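Local coordinates for Poly(A) RNA polymerase protein 2 (Saccharomyces cerevisiae, PDB 3NYB) that probably adds poly(A) tails to RNA as the polymerase of the TRAMP complex, which takes part in RNA surveillance, at residues Gln44-Ser47 / Thr48-Ala52. The protein carries 1 engineered substitution. Residues are numbered along the deposited sequence; the frame is centred on the assembly and turned at random.
Sequences QTIS and TIREA
Arg50 folds back along one turn of helix 36-54 to lie beside Ile46 and Ser47. Arg50 CB sits over the carbonyl oxygens of both residues, 3.5 Å from Ile46 O. CG continues anti to the backbone N (chi1 178°), and a bend at chi3 turns the guanidinium back toward the preceding turn. There Arg50 NH2 meets the methyl CG2 of Ile46 at 3.9 Å, in an oblique crossing of the two side chains, while Arg50 NH1 rests against Ser47 CA at 3.4 Å. Ser47 OG lies at the edge of the guanidinium, in its plane, 3.8 Å from Arg50 NH1. The stronger polar partners are elsewhere: NE forms a salt bridge with Asp61 and NH2 a hydrogen bond with Leu62 O, tying the helix to the start of strand 62-65.

On another side of the helix, Gln44 O accepts twice from Thr48. Thr48 N donates to Gln44 O at 2.7 Å, and Thr48 OG1 reaches the same Gln44 O at 3.1 Å from well above the carbonyl plane. With chi1 at -74°, OG1 stands beside its own backbone N, which brings both donors to the one oxygen. A valine in place of Thr48 would probably leave Gln44 O with the backbone bond but without the hydroxyl's second grip. Ile49 lays CG1 against Thr45 O at 3.5 Å, and its side chain and that of Thr45 both reach strands 121-127 and 132-137.

Successive i to i+4 bonds, such as Arg50 N to Ile46 O at 2.8 Å, mark a regular alpha-helix, here an amphipathic one packed by one face on the mixed beta-sheet of the nucleotidyltransferase palm domain.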
loop_
_atom_site.group_PDB
_atom_site.type_symbol
_atom_site.label_atom_id
_atom_site.label_comp_id
_atom_site.label_asym_id
_atom_site.label_seq_id
_atom_site.Cartn_x
_atom_site.Cartn_y
_atom_site.Cartn_z
ATOM N N GLN A 44 -11.041 -15.058 -20.527
ATOM C CA GLN A 44 -12.211 -15.837 -20.884
ATOM C C GLN A 44 -13.385 -15.487 -20.002
ATOM O O GLN A 44 -14.477 -15.194 -20.495
ATOM C CB GLN A 44 -11.936 -17.321 -20.720
ATOM C CG GLN A 44 -10.799 -17.844 -21.559
ATOM C CD GLN A 44 -10.623 -19.342 -21.384
ATOM O OE1 GLN A 44 -11.514 -20.022 -20.860
ATOM N NE2 GLN A 44 -9.472 -19.866 -21.819
ATOM N N THR A 45 -13.171 -15.536 -18.690
ATOM C CA THR A 45 -14.281 -15.324 -17.771
ATOM C C THR A 45 -14.820 -13.905 -17.894
ATOM O O THR A 45 -16.032 -13.704 -17.940
ATOM C CB THR A 45 -13.923 -15.650 -16.306
ATOM O OG1 THR A 45 -13.272 -14.531 -15.714
ATOM C CG2 THR A 45 -13.020 -16.863 -16.235
ATOM N N ILE A 46 -13.922 -12.928 -17.968
ATOM C CA ILE A 46 -14.337 -11.546 -18.178
ATOM C C ILE A 46 -15.164 -11.448 -19.453
ATOM O O ILE A 46 -16.216 -10.819 -19.478
ATOM C CB ILE A 46 -13.133 -10.589 -18.279
ATOM C CG1 ILE A 46 -12.382 -10.531 -16.949
ATOM C CG2 ILE A 46 -13.590 -9.199 -18.649
ATOM C CD1 ILE A 46 -13.225 -10.058 -15.814
ATOM N N SER A 47 -14.692 -12.082 -20.518
ATOM C CA SER A 47 -15.403 -12.019 -21.785
ATOM C C SER A 47 -16.757 -12.705 -21.652
ATOM O O SER A 47 -17.758 -12.220 -22.171
ATOM C CB SER A 47 -14.583 -12.652 -22.909
ATOM O OG SER A 47 -15.100 -12.276 -24.172
ATOM N N THR A 48 -16.775 -13.828 -20.942
ATOM C CA THR A 48 -18.006 -14.559 -20.677
ATOM C C THR A 48 -19.002 -13.666 -19.940
ATOM O O THR A 48 -20.196 -13.656 -20.234
ATOM C CB THR A 48 -17.722 -15.837 -19.855
ATOM O OG1 THR A 48 -17.105 -16.823 -20.691
ATOM C CG2 THR A 48 -18.997 -16.412 -19.282
ATOM N N ILE A 49 -18.511 -12.892 -18.986
ATOM C CA ILE A 49 -19.393 -11.998 -18.255
ATOM C C ILE A 49 -19.843 -10.818 -19.117
ATOM O O ILE A 49 -21.003 -10.403 -19.054
ATOM C CB ILE A 49 -18.750 -11.533 -16.941
ATOM C CG1 ILE A 49 -18.737 -12.702 -15.948
ATOM C CG2 ILE A 49 -19.509 -10.356 -16.358
ATOM C CD1 ILE A 49 -17.684 -12.577 -14.880
ATOM N N ARG A 50 -18.932 -10.288 -19.929
ATOM C CA ARG A 50 -19.278 -9.217 -20.858
ATOM C C ARG A 50 -20.402 -9.703 -21.754
ATOM O O ARG A 50 -21.407 -9.014 -21.953
ATOM C CB ARG A 50 -18.069 -8.803 -21.699
ATOM C CG ARG A 50 -18.366 -7.721 -22.733
ATOM C CD ARG A 50 -17.156 -7.415 -23.631
ATOM N NE ARG A 50 -16.051 -6.832 -22.877
ATOM C CZ ARG A 50 -14.969 -7.507 -22.489
ATOM N NH1 ARG A 50 -14.839 -8.798 -22.791
ATOM N NH2 ARG A 50 -14.012 -6.890 -21.801
ATOM N N GLU A 51 -20.231 -10.915 -22.268
ATOM C CA GLU A 51 -21.203 -11.518 -23.165
ATOM C C GLU A 51 -22.565 -11.654 -22.476
ATOM O O GLU A 51 -23.602 -11.470 -23.102
ATOM C CB GLU A 51 -20.663 -12.854 -23.699
ATOM C CG GLU A 51 -21.631 -13.673 -24.536
ATOM C CD GLU A 51 -22.030 -14.982 -23.866
ATOM O OE1 GLU A 51 -22.619 -15.843 -24.556
ATOM O OE2 GLU A 51 -21.752 -15.158 -22.657
ATOM N N ALA A 52 -22.561 -11.935 -21.179
ATOM C CA ALA A 52 -23.814 -12.013 -20.426
ATOM C C ALA A 52 -24.473 -10.645 -20.243
ATOM O O ALA A 52 -25.689 -10.557 -20.077
ATOM C CB ALA A 52 -23.601 -12.680 -19.074
#